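Local coordinates for protein succinyl-CoA ligase (ADP-forming) subunit alpha (Methanosaeta concilii, PDB 6HXI) that joins a CoA-ligase family module to a mainly helical citrate synthase-like module and binds coenzyme A within an eight-chain assembly, at residues B[556-559]-B[560-564]; B[386-389]-B[390-394]; B[546-549]-B[550-554]. All coordinates share one frame; numbering follows the deposited sequence.

Interaction 1: B[556-559]-B[560-564]; sequences GAFS and KEEID
The extended side chain of E562 reaches back past the start of its helix, laying its carboxylate against the backbone of F558 and S559. Its CG stands beside the backbone N, anti to the carbonyl carbon (chi1 -78°), and the chain beyond carries OE1 to within 2.8 Å of S559 N. This hydrogen bond is nearly straight, but the N-H comes from above the carboxylate plane, 53° out of it. In return, E562 N donates to S559 OG at 3.2 Å, with an angle of 172° at the hydrogen. A weak, long bond from S559 OG to E562 OE1 adds a little, so OE1 is held mainly by the amide.

The helix proper takes over as I563 N binds S559 O at 3.1 Å. Beside it the contact becomes apolar: CG1 of I563 rests 3.7 Å from F558 CB, while the ring of F558 leads off toward M552 of helix 540-555 and pairs with K395 in a cation-pi contact. The next residue, D564, forms a salt bridge with K462 of helix 453-466, which also bonds K560 O. A negative carboxylate over the first turn would probably interact well with the helix dipole. With S559 as N-cap and E562 three residues later, each side chain accepting from the other's backbone N, the exchange is a capping box at the beginning of helix 560-569.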
# COMPACT_ATOMS: atom_id res chain seq x y z
N GLY B 556 15.23 -3.71 -32.21
CA GLY B 556 14.85 -3.15 -33.50
C GLY B 556 13.36 -2.90 -33.68
O GLY B 556 12.99 -2.11 -34.55
N ALA B 557 12.50 -3.54 -32.86
CA ALA B 557 11.03 -3.43 -32.98
C ALA B 557 10.42 -2.20 -32.27
O ALA B 557 9.20 -1.98 -32.36
CB ALA B 557 10.36 -4.71 -32.53
N PHE B 558 11.26 -1.38 -31.62
CA PHE B 558 10.81 -0.17 -30.96
C PHE B 558 11.30 1.08 -31.69
O PHE B 558 12.50 1.21 -31.94
CB PHE B 558 11.31 -0.14 -29.50
CG PHE B 558 11.11 -1.37 -28.65
CD1 PHE B 558 9.91 -1.58 -27.97
CD2 PHE B 558 12.13 -2.29 -28.48
CE1 PHE B 558 9.75 -2.69 -27.14
CE2 PHE B 558 11.97 -3.40 -27.62
CZ PHE B 558 10.78 -3.59 -26.97
N SER B 559 10.39 2.02 -31.99
CA SER B 559 10.74 3.31 -32.61
C SER B 559 11.28 4.24 -31.52
O SER B 559 11.21 3.90 -30.34
CB SER B 559 9.49 3.95 -33.23
OG SER B 559 8.59 4.39 -32.23
N LYS B 560 11.78 5.44 -31.89
CA LYS B 560 12.27 6.44 -30.91
C LYS B 560 11.18 6.80 -29.90
O LYS B 560 11.46 6.84 -28.71
CB LYS B 560 12.74 7.71 -31.64
CG LYS B 560 14.24 7.93 -31.67
CD LYS B 560 14.51 9.15 -32.54
CE LYS B 560 15.89 9.74 -32.39
NZ LYS B 560 16.04 10.95 -33.24
N GLU B 561 9.93 7.01 -30.38
CA GLU B 561 8.71 7.35 -29.64
C GLU B 561 8.35 6.25 -28.63
O GLU B 561 8.10 6.55 -27.45
CB GLU B 561 7.53 7.54 -30.60
CG GLU B 561 7.52 8.82 -31.41
CD GLU B 561 6.22 9.10 -32.16
OE1 GLU B 561 5.84 8.27 -33.02
OE2 GLU B 561 5.59 10.15 -31.89
N GLU B 562 8.31 4.97 -29.11
CA GLU B 562 8.03 3.79 -28.30
C GLU B 562 9.00 3.73 -27.11
O GLU B 562 8.57 3.48 -25.98
CB GLU B 562 8.16 2.52 -29.13
CG GLU B 562 6.95 2.27 -30.02
CD GLU B 562 7.12 1.02 -30.87
OE1 GLU B 562 7.71 1.14 -31.97
OE2 GLU B 562 6.74 -0.08 -30.41
N ILE B 563 10.29 3.97 -27.37
CA ILE B 563 11.34 3.99 -26.36
C ILE B 563 11.07 5.13 -25.36
O ILE B 563 11.09 4.91 -24.15
CB ILE B 563 12.74 4.02 -27.02
CG1 ILE B 563 12.97 2.68 -27.77
CG2 ILE B 563 13.83 4.26 -25.99
CD1 ILE B 563 14.06 2.63 -28.72
N ASP B 564 10.71 6.33 -25.88
CA ASP B 564 10.41 7.48 -25.00
C ASP B 564 9.22 7.17 -24.08
O ASP B 564 9.25 7.51 -22.89
CB ASP B 564 10.19 8.76 -25.83
CG ASP B 564 11.45 9.54 -26.16
OD1 ASP B 564 12.45 9.43 -25.39
OD2 ASP B 564 11.44 10.29 -27.17

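Interaction 2: B[386-389]-B[390-394]; sequences GVIG and LLWFK
W392 N donates to I388 O at 2.8 Å, and L391 N to V387 O at 2.9 Å, both regular helical bonds. L390 N reaches G386 O at 3.0 Å. The regularity fades one step later: F393 N to G389 O, also 3.0 Å, is bent to 135° and weak, as helix 383-393 widens into a pi-type turn over 390-393 and K394 takes positive phi.

The side chains pair along the same turns. I388 and W392 lie side by side, pointing the same way, and the methyl CG2 of I388 lies over one face of the indole, offset toward the rim. It sits 3.9 Å from the centroid of the six-membered ring and 20° off its normal, a CH-pi contact. That branch is the one anti to the backbone N of I388, which turns it toward the residue four places on. V387 and L391 also run alongside one another, with V387 CG1 3.7 Å from L391 CD1. CA of G389 lies at the edge of the F393 ring, near its plane.

Helix 571-594 packs on I388 and W392 through L578, and the indole N-H, NE1, bonds to O of I582 in the third subunit. Apart from that N-H and K394, whose NZ bonds T358 OG1, the side chains here are apolar; backbone bonds pair the amides of L390 to W392 within the helix, and the one side-chain N-H of W392 is spent on linking two subunits.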
# COMPACT_ATOMS: atom_id res chain seq x y z
N GLY B 386 11.59 -13.64 -20.49
CA GLY B 386 10.72 -13.82 -21.64
C GLY B 386 9.27 -13.53 -21.28
O GLY B 386 8.57 -12.94 -22.07
N VAL B 387 8.83 -13.95 -20.08
CA VAL B 387 7.49 -13.71 -19.58
C VAL B 387 7.26 -12.18 -19.38
O VAL B 387 6.22 -11.66 -19.76
CB VAL B 387 7.16 -14.55 -18.31
CG1 VAL B 387 5.92 -14.01 -17.60
CG2 VAL B 387 6.97 -16.01 -18.65
N ILE B 388 8.25 -11.47 -18.88
CA ILE B 388 8.20 -10.01 -18.72
C ILE B 388 8.17 -9.37 -20.12
O ILE B 388 7.40 -8.45 -20.33
CB ILE B 388 9.40 -9.54 -17.85
CG1 ILE B 388 9.17 -9.97 -16.36
CG2 ILE B 388 9.66 -8.05 -17.99
CD1 ILE B 388 10.36 -9.80 -15.37
N GLY B 389 8.95 -9.90 -21.07
CA GLY B 389 8.95 -9.42 -22.44
C GLY B 389 7.55 -9.46 -23.02
O GLY B 389 7.09 -8.48 -23.61
N LEU B 390 6.84 -10.56 -22.79
CA LEU B 390 5.46 -10.70 -23.30
C LEU B 390 4.45 -9.83 -22.59
O LEU B 390 3.71 -9.08 -23.23
CB LEU B 390 5.01 -12.18 -23.21
CG LEU B 390 5.75 -13.19 -24.09
CD1 LEU B 390 5.35 -14.62 -23.68
CD2 LEU B 390 5.43 -12.96 -25.57
N LEU B 391 4.43 -9.92 -21.26
CA LEU B 391 3.45 -9.20 -20.42
C LEU B 391 3.65 -7.72 -20.33
O LEU B 391 2.66 -7.01 -20.20
CB LEU B 391 3.39 -9.84 -19.03
CG LEU B 391 2.79 -11.28 -19.06
CD1 LEU B 391 2.87 -11.91 -17.71
CD2 LEU B 391 1.32 -11.27 -19.56
N TRP B 392 4.91 -7.21 -20.40
CA TRP B 392 5.14 -5.77 -20.33
C TRP B 392 5.40 -5.14 -21.70
O TRP B 392 4.96 -4.03 -21.92
CB TRP B 392 6.33 -5.42 -19.41
CG TRP B 392 6.21 -5.82 -17.96
CD1 TRP B 392 5.28 -6.65 -17.39
CD2 TRP B 392 7.15 -5.51 -16.93
NE1 TRP B 392 5.59 -6.88 -16.08
CE2 TRP B 392 6.75 -6.20 -15.77
CE3 TRP B 392 8.33 -4.73 -16.89
CZ2 TRP B 392 7.45 -6.11 -14.57
CZ3 TRP B 392 8.99 -4.58 -15.67
CH2 TRP B 392 8.58 -5.31 -14.54
N PHE B 393 6.20 -5.78 -22.58
CA PHE B 393 6.53 -5.10 -23.84
C PHE B 393 5.79 -5.65 -25.02
O PHE B 393 5.90 -5.10 -26.11
CB PHE B 393 8.04 -5.07 -24.11
CG PHE B 393 8.85 -4.56 -22.94
CD1 PHE B 393 9.26 -5.43 -21.92
CD2 PHE B 393 9.24 -3.24 -22.87
CE1 PHE B 393 9.99 -4.96 -20.82
CE2 PHE B 393 9.99 -2.78 -21.78
CZ PHE B 393 10.34 -3.64 -20.76
N LYS B 394 5.00 -6.72 -24.79
CA LYS B 394 4.27 -7.46 -25.82
C LYS B 394 5.24 -7.91 -26.94
O LYS B 394 4.98 -7.71 -28.11
CB LYS B 394 3.04 -6.68 -26.33
CG LYS B 394 1.94 -6.58 -25.29
CD LYS B 394 0.63 -6.06 -25.86
CE LYS B 394 0.72 -4.62 -26.25
NZ LYS B 394 -0.45 -4.21 -27.07

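Interaction 3: B[546-549]-B[550-554]; sequences ILFI and DLMSS
The ring of F548 takes L551 on one face and M552 at an edge. CD1 of L551 hovers 4.1 Å above the ring plane, displaced toward the rim near CE2, and the two side chains run alongside each other. L551 helps by placing its CG anti to the backbone N (chi1 180°), which leans the branch back toward the preceding turn. The methyl CE of M552 meets the phenyl edge instead, near the ring plane and 4.0 Å from CD1. A bend at the last torsion of M552 (chi3 -69°) turns that methyl inward, where it also lies 3.7 Å from CD1 of I549. One thioether methyl thus touches both an aromatic edge and an aliphatic tip.

Beneath these side chains the helix is regular: D550, L551, M552 and S553 each donate their N-H to the carbonyl four residues earlier, the shortest being L551 N to L547 O at 2.8 Å. D550 O is gripped twice, by S554 N at 2.8 Å and by S554 OG at 2.9 Å, the two donors coming from opposite faces of its carbonyl plane. The hydroxyl of S554 is therefore tied back to its own helix, and it bonds S515 OG as well.

The buried carboxylate of D550 is satisfied by backbone amides, with OD1 taking L518 N and OD2 taking L519 N, and it would probably sit well against the start of helix 517-530. Three helices pack on this stretch of helix 540-555: 517-530 along I546, L547 and I549, 399-412 against L547 and L551, and 560-569 against I549 and M552.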
# COMPACT_ATOMS: atom_id res chain seq x y z
N ILE B 546 20.47 3.18 -18.94
CA ILE B 546 21.18 3.33 -20.20
C ILE B 546 21.19 2.02 -20.98
O ILE B 546 20.89 2.04 -22.18
CB ILE B 546 22.61 3.90 -19.93
CG1 ILE B 546 22.54 5.37 -19.50
CG2 ILE B 546 23.56 3.66 -21.12
CD1 ILE B 546 23.69 5.82 -18.50
N LEU B 547 21.52 0.89 -20.33
CA LEU B 547 21.58 -0.39 -21.05
C LEU B 547 20.21 -0.85 -21.48
O LEU B 547 20.09 -1.55 -22.48
CB LEU B 547 22.32 -1.47 -20.26
CG LEU B 547 23.82 -1.21 -20.07
CD1 LEU B 547 24.42 -2.25 -19.18
CD2 LEU B 547 24.52 -1.16 -21.38
N PHE B 548 19.17 -0.43 -20.75
CA PHE B 548 17.81 -0.79 -21.14
C PHE B 548 17.39 -0.10 -22.45
O PHE B 548 16.80 -0.76 -23.31
CB PHE B 548 16.80 -0.62 -20.02
CG PHE B 548 15.77 -1.71 -20.11
CD1 PHE B 548 14.67 -1.58 -20.95
CD2 PHE B 548 15.93 -2.90 -19.41
CE1 PHE B 548 13.73 -2.61 -21.08
CE2 PHE B 548 15.01 -3.94 -19.56
CZ PHE B 548 13.92 -3.79 -20.39
N ILE B 549 17.80 1.17 -22.65
CA ILE B 549 17.61 1.88 -23.93
C ILE B 549 18.38 1.13 -25.03
O ILE B 549 17.85 0.92 -26.12
CB ILE B 549 18.06 3.38 -23.88
CG1 ILE B 549 17.34 4.18 -22.74
CG2 ILE B 549 17.91 4.08 -25.27
CD1 ILE B 549 15.89 4.03 -22.74
N ASP B 550 19.63 0.72 -24.74
CA ASP B 550 20.43 -0.05 -25.73
C ASP B 550 19.80 -1.40 -26.09
O ASP B 550 19.85 -1.79 -27.24
CB ASP B 550 21.85 -0.23 -25.26
CG ASP B 550 22.69 1.02 -25.50
OD1 ASP B 550 22.36 1.81 -26.48
OD2 ASP B 550 23.68 1.21 -24.74
N LEU B 551 19.21 -2.10 -25.11
CA LEU B 551 18.53 -3.38 -25.32
C LEU B 551 17.36 -3.15 -26.32
O LEU B 551 17.19 -3.90 -27.29
CB LEU B 551 17.99 -3.86 -23.94
CG LEU B 551 17.24 -5.19 -23.89
CD1 LEU B 551 17.29 -5.77 -22.49
CD2 LEU B 551 15.75 -5.00 -24.19
N MET B 552 16.55 -2.10 -26.06
CA MET B 552 15.42 -1.76 -26.89
C MET B 552 15.83 -1.37 -28.31
O MET B 552 15.20 -1.82 -29.25
CB MET B 552 14.57 -0.68 -26.24
CG MET B 552 13.74 -1.22 -25.11
SD MET B 552 12.61 0.02 -24.51
CE MET B 552 13.72 1.16 -23.77
N SER B 553 16.92 -0.59 -28.45
CA SER B 553 17.49 -0.24 -29.75
C SER B 553 18.05 -1.50 -30.45
O SER B 553 18.00 -1.59 -31.66
CB SER B 553 18.62 0.78 -29.60
OG SER B 553 18.09 2.00 -29.13
N SER B 554 18.59 -2.47 -29.68
CA SER B 554 19.12 -3.74 -30.24
C SER B 554 17.97 -4.62 -30.74
O SER B 554 18.13 -5.24 -31.78
CB SER B 554 19.96 -4.50 -29.23
OG SER B 554 21.14 -3.80 -28.87

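Along the chain the order is interaction 2, interaction 3, interaction 1, all in the helical part of the protein. Interactions 1 and 3 have centres about 10 Å apart: interaction 3 lies on helix 540-555, and interaction 1 spans the loop after it and the start of helix 560-569, packed through I563 on I549 and M552. Interaction 2, on the earlier helix 383-393, lies about 15 Å from each. Phenylalanines make the join: F393 CZ approaches F548 CE1 to 3.6 Å, and F558 CE1 comes 4.2 Å from F393 CB. Interaction 3 meets no other chain, so these contacts tie three helices together, and interactions 1 and 2 also border neighbouring subunits.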